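Side-chain contacts in UPF0249 protein EF_3048 (Enterococcus faecalis, PDB 2I5I), which probably catalyses the magnesium-dependent deacetylation of acetylated carbohydrates, a step in the breakdown of oligosaccharides: residues S95-K100 / H134-K139; V143-A148 / Q172-P177. All coordinates share one frame; numbering follows the deposited sequence.

Contact 1 (S95-K100 / H134-K139); sequences SIFEEK and HGKNKK
The carboxylate of Glu98 and the side-chain amide of Asn137 approach from opposite directions, their planes 31° apart. Asn137 ND2 donates to Glu98 OE2 at 2.6 Å with an N-H...O angle of 154°; OE2 accepts through its anti lone pair and sits slightly off the Asn137 amide plane. Glu98 gets there as an extended arm, CG anti to the backbone N (chi1 -169°). A water 2.9 Å from Asn137 ND2 accepts from it and donates to Glu98 O, so the nitrogen is tied directly to the side chain and through the water to the backbone carbonyl. Asn137 is the N-cap of helix 138-151: its OD1 takes a weak bond from Lys139 N and a hydrogen bond from Leu140 N, and its amide thus joins the helix start to segment 95-100. Across Glu98, at about a right angle, runs the aliphatic part of Lys136, whose CG rests 3.5 Å from Glu98 CD. The lysine bends at chi2 and chi3, and its NZ stays 4.7 Å from Glu98 OE1, a longer-range attraction of opposite charges at most. Obliquely to the Phe97 ring, Lys136 CG approaches Phe97 CZ at 4.1 Å; the buried ring packs on Thr68, Val133 and Leu140.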
loop_
_atom_site.group_PDB
_atom_site.type_symbol
_atom_site.label_atom_id
_atom_site.label_comp_id
_atom_site.label_asym_id
_atom_site.label_seq_id
_atom_site.Cartn_x
_atom_site.Cartn_y
_atom_site.Cartn_z
ATOM N N SER A 95 31.756 28.624 5.318
ATOM C CA SER A 95 32.864 29.552 5.157
ATOM C C SER A 95 33.777 29.527 6.379
ATOM O O SER A 95 34.971 29.811 6.259
ATOM C CB SER A 95 32.404 30.999 4.955
ATOM O OG SER A 95 32.204 31.593 6.244
ATOM N N ILE A 96 33.242 29.195 7.559
ATOM C CA ILE A 96 34.137 29.284 8.718
ATOM C C ILE A 96 34.247 28.021 9.548
ATOM O O ILE A 96 34.921 28.056 10.587
ATOM C CB ILE A 96 33.689 30.460 9.617
ATOM C CG1 ILE A 96 32.195 30.465 9.936
ATOM C CG2 ILE A 96 34.133 31.786 9.001
ATOM C CD1 ILE A 96 31.867 30.828 11.366
ATOM N N PHE A 97 33.625 26.911 9.145
ATOM C CA PHE A 97 33.563 25.738 10.004
ATOM C C PHE A 97 34.901 25.008 10.148
ATOM O O PHE A 97 35.157 24.474 11.238
ATOM C CB PHE A 97 32.523 24.735 9.483
ATOM C CG PHE A 97 33.047 23.740 8.462
ATOM C CD1 PHE A 97 33.162 24.083 7.128
ATOM C CD2 PHE A 97 33.430 22.472 8.864
ATOM C CE1 PHE A 97 33.634 23.182 6.203
ATOM C CE2 PHE A 97 33.896 21.554 7.943
ATOM C CZ PHE A 97 33.989 21.909 6.606
ATOM N N GLU A 98 35.683 24.991 9.078
ATOM C CA GLU A 98 36.860 24.116 9.031
ATOM C C GLU A 98 37.794 24.372 10.213
ATOM O O GLU A 98 38.376 23.436 10.754
ATOM C CB GLU A 98 37.599 24.287 7.709
ATOM C CG GLU A 98 38.663 23.225 7.515
ATOM C CD GLU A 98 39.549 23.440 6.316
ATOM O OE1 GLU A 98 39.498 24.517 5.681
ATOM O OE2 GLU A 98 40.319 22.502 6.014
ATOM N N GLU A 99 37.906 25.634 10.580
ATOM C CA GLU A 99 38.770 26.148 11.628
ATOM C C GLU A 99 38.235 25.876 13.022
ATOM O O GLU A 99 38.955 25.864 14.020
ATOM C CB GLU A 99 38.955 27.667 11.447
ATOM N N LYS A 100 36.923 25.653 13.141
ATOM C CA LYS A 100 36.387 25.544 14.496
ATOM C C LYS A 100 36.299 24.113 14.977
ATOM O O LYS A 100 36.486 23.813 16.153
ATOM C CB LYS A 100 34.993 26.175 14.519
ATOM C CG LYS A 100 34.982 27.615 14.023
ATOM C CD LYS A 100 34.672 28.539 15.190
ATOM C CE LYS A 100 35.040 29.982 14.861
ATOM N NZ LYS A 100 35.308 30.709 16.137
ATOM N N HIS A 134 33.592 16.352 3.994
ATOM C CA HIS A 134 34.399 15.161 4.052
ATOM C C HIS A 134 35.536 15.220 3.034
ATOM O O HIS A 134 36.443 14.387 3.099
ATOM C CB HIS A 134 33.604 13.885 3.832
ATOM C CG HIS A 134 33.324 13.281 2.519
ATOM N ND1 HIS A 134 32.354 13.727 1.651
ATOM C CD2 HIS A 134 33.860 12.195 1.890
ATOM C CE1 HIS A 134 32.319 12.982 0.565
ATOM N NE2 HIS A 134 33.230 12.029 0.678
ATOM N N GLY A 135 35.483 16.185 2.122
ATOM C CA GLY A 135 36.572 16.396 1.185
ATOM C C GLY A 135 37.216 17.753 1.367
ATOM O O GLY A 135 37.991 18.231 0.541
ATOM N N LYS A 136 36.918 18.426 2.472
ATOM C CA LYS A 136 37.470 19.762 2.683
ATOM C C LYS A 136 38.972 19.710 2.993
ATOM O O LYS A 136 39.717 20.628 2.640
ATOM C CB LYS A 136 36.755 20.450 3.839
ATOM C CG LYS A 136 37.267 21.838 4.203
ATOM C CD LYS A 136 37.438 22.719 2.983
ATOM C CE LYS A 136 36.959 24.146 3.223
ATOM N NZ LYS A 136 36.815 24.836 1.896
ATOM N N ASN A 137 39.356 18.638 3.656
ATOM C CA ASN A 137 40.718 18.321 4.039
ATOM C C ASN A 137 40.792 16.859 4.469
ATOM O O ASN A 137 39.784 16.213 4.777
ATOM C CB ASN A 137 41.239 19.252 5.136
ATOM C CG ASN A 137 40.640 19.093 6.495
ATOM O OD1 ASN A 137 40.347 18.001 6.982
ATOM N ND2 ASN A 137 40.421 20.196 7.204
ATOM N N LYS A 138 41.995 16.319 4.497
ATOM C CA LYS A 138 42.270 14.921 4.754
ATOM C C LYS A 138 41.848 14.419 6.120
ATOM O O LYS A 138 41.589 13.221 6.274
ATOM C CB LYS A 138 43.792 14.711 4.573
ATOM C CG LYS A 138 44.160 14.340 3.146
ATOM C CD LYS A 138 45.469 14.965 2.716
ATOM C CE LYS A 138 45.792 14.816 1.242
ATOM N NZ LYS A 138 47.183 14.298 1.082
ATOM N N LYS A 139 41.796 15.320 7.096
ATOM C CA LYS A 139 41.436 14.999 8.455
ATOM C C LYS A 139 39.933 14.724 8.563
ATOM O O LYS A 139 39.498 13.781 9.210
ATOM C CB LYS A 139 41.745 16.145 9.415
ATOM C CG LYS A 139 43.209 16.438 9.663
ATOM C CD LYS A 139 43.429 17.938 9.792
HETATM O O HOH W 1 39.176 20.631 9.813
#

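Contact 2 (V143-A148 / Q172-P177); sequences VALALA and QDVRTP
Val174 has CG1 anti to its backbone N (chi1 180°), which places CG2 anti to the carbonyl carbon and brings both methyls within reach of Ala148 CB and Leu145 CD2. Leu145 answers with CG anti to its own carbonyl carbon (chi1 -71°); its CB leaves the helix across the line to the loop, and it is the CD2 branch that bends over to Val174. The leucine methyl lies against the fork of the valine: CD2 of Leu145 is 3.7 Å from CB of Val174 and 3.8 Å from its CG2, with CG1 only slightly farther. Ala148, three residues on and so next along the same helix face, points its CB toward the loop. That methyl touches both branches of the valine, within 3.6 Å of Val174 CG1 and 3.9 Å of Val174 CG2. One valine is therefore held by two residues spaced i and i+3, through apolar carbon contacts alone; no hydrogen bond crosses between the segments, and all three side chains are buried. Polar partners flank Val174 in sequence: Asp173 makes a salt bridge with Arg149, the residue after Ala148, and Arg175 pairs by backbone hydrogen bonds with Leu155. Helix 138-151 and the loop after it lie between strands 127-129 and 179-181 of the parallel sheet in chain order; segment 172-177 is the irregular run that leads into strand 179-181, and Val174 packs it against helix 138-151, while Val143 and Leu147 of that helix pack on helix 103-117.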
loop_
_atom_site.group_PDB
_atom_site.type_symbol
_atom_site.label_atom_id
_atom_site.label_comp_id
_atom_site.label_asym_id
_atom_site.label_seq_id
_atom_site.Cartn_x
_atom_site.Cartn_y
_atom_site.Cartn_z
ATOM N N VAL A 143 37.785 11.089 8.970
ATOM C CA VAL A 143 36.696 10.791 9.883
ATOM C C VAL A 143 35.566 10.082 9.129
ATOM O O VAL A 143 35.007 9.154 9.721
ATOM C CB VAL A 143 36.153 12.058 10.548
ATOM C CG1 VAL A 143 34.876 11.758 11.329
ATOM C CG2 VAL A 143 37.184 12.658 11.500
ATOM N N ALA A 144 35.314 10.550 7.909
ATOM C CA ALA A 144 34.337 9.886 7.056
ATOM C C ALA A 144 34.759 8.450 6.770
ATOM O O ALA A 144 33.932 7.540 6.824
ATOM C CB ALA A 144 34.105 10.640 5.758
ATOM N N LEU A 145 36.022 8.210 6.435
ATOM C CA LEU A 145 36.470 6.860 6.102
ATOM C C LEU A 145 36.381 5.939 7.297
ATOM O O LEU A 145 36.021 4.756 7.203
ATOM C CB LEU A 145 37.908 6.866 5.560
ATOM C CG LEU A 145 38.009 7.487 4.151
ATOM C CD1 LEU A 145 39.396 8.076 3.944
ATOM C CD2 LEU A 145 37.639 6.476 3.090
ATOM N N ALA A 146 36.678 6.483 8.487
ATOM C CA ALA A 146 36.564 5.686 9.700
ATOM C C ALA A 146 35.117 5.228 9.905
ATOM O O ALA A 146 34.889 4.079 10.279
ATOM C CB ALA A 146 37.070 6.445 10.915
ATOM N N LEU A 147 34.135 6.099 9.652
ATOM C CA LEU A 147 32.731 5.665 9.828
ATOM C C LEU A 147 32.284 4.747 8.696
ATOM O O LEU A 147 31.437 3.850 8.858
ATOM C CB LEU A 147 31.874 6.921 9.987
ATOM C CG LEU A 147 32.039 7.648 11.336
ATOM C CD1 LEU A 147 31.667 9.116 11.240
ATOM C CD2 LEU A 147 31.238 6.919 12.390
ATOM N N ALA A 148 32.847 4.902 7.514
ATOM C CA ALA A 148 32.599 4.024 6.378
ATOM C C ALA A 148 33.014 2.595 6.743
ATOM O O ALA A 148 32.306 1.630 6.451
ATOM C CB ALA A 148 33.321 4.464 5.121
ATOM N N GLN A 172 41.342 2.865 0.241
ATOM C CA GLN A 172 41.758 1.478 0.471
ATOM C C GLN A 172 40.600 0.494 0.436
ATOM O O GLN A 172 40.132 0.205 -0.673
ATOM C CB GLN A 172 42.540 1.445 1.796
ATOM C CG GLN A 172 43.906 2.086 1.579
ATOM C CD GLN A 172 44.640 2.541 2.814
ATOM O OE1 GLN A 172 44.418 2.124 3.944
ATOM N NE2 GLN A 172 45.585 3.454 2.573
ATOM N N ASP A 173 40.175 -0.013 1.577
ATOM C CA ASP A 173 39.082 -0.955 1.700
ATOM C C ASP A 173 37.711 -0.300 1.488
ATOM O O ASP A 173 36.746 -1.013 1.180
ATOM C CB ASP A 173 39.096 -1.620 3.073
ATOM C CG ASP A 173 39.109 -0.663 4.247
ATOM O OD1 ASP A 173 39.507 0.506 4.113
ATOM O OD2 ASP A 173 38.719 -1.089 5.357
ATOM N N VAL A 174 37.639 1.003 1.681
ATOM C CA VAL A 174 36.388 1.744 1.480
ATOM C C VAL A 174 36.130 2.031 0.003
ATOM O O VAL A 174 36.795 2.799 -0.690
ATOM C CB VAL A 174 36.373 3.063 2.258
ATOM C CG1 VAL A 174 35.060 3.804 2.011
ATOM C CG2 VAL A 174 36.555 2.850 3.753
ATOM N N ARG A 175 35.093 1.395 -0.539
ATOM C CA ARG A 175 34.767 1.508 -1.951
ATOM C C ARG A 175 34.215 2.867 -2.351
ATOM O O ARG A 175 33.550 3.518 -1.536
ATOM C CB ARG A 175 33.752 0.392 -2.259
ATOM C CG ARG A 175 34.409 -0.983 -2.187
ATOM C CD ARG A 175 33.569 -2.107 -2.745
ATOM N NE ARG A 175 33.629 -2.211 -4.201
ATOM C CZ ARG A 175 32.822 -2.968 -4.927
ATOM N NH1 ARG A 175 31.888 -3.694 -4.336
ATOM N NH2 ARG A 175 32.989 -2.965 -6.238
ATOM N N THR A 176 34.486 3.291 -3.587
ATOM C CA THR A 176 34.124 4.639 -4.010
ATOM C C THR A 176 34.114 4.700 -5.521
ATOM O O THR A 176 34.821 3.924 -6.188
ATOM C CB THR A 176 35.103 5.674 -3.423
ATOM O OG1 THR A 176 34.724 7.015 -3.729
ATOM C CG2 THR A 176 36.491 5.473 -4.058
ATOM N N PRO A 177 33.307 5.572 -6.114
ATOM C CA PRO A 177 33.413 5.775 -7.563
ATOM C C PRO A 177 34.819 6.216 -7.961
ATOM O O PRO A 177 35.533 6.909 -7.229
ATOM C CB PRO A 177 32.413 6.892 -7.837
ATOM C CG PRO A 177 31.451 6.855 -6.692
ATOM C CD PRO A 177 32.229 6.369 -5.501
#

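Both contacts use helix 138-151, contact 1 at its N-terminal start and contact 2 along its middle turns, with centres about 17 Å apart. They follow one another in series: the 95-100 and 134-139 pairing closes before 143-148 meets 172-177. They also touch, since CB of His134 lies 3.8 Å from CB of Ala144. One helix thus joins segment 95-100 to the loop leading into strand 179-181 of the parallel sheet. Contact 1 is the nearer to the predicted magnesium ligand His130, whose side chain is about 9 Å from that of Phe97; contact 2 lies away from that site.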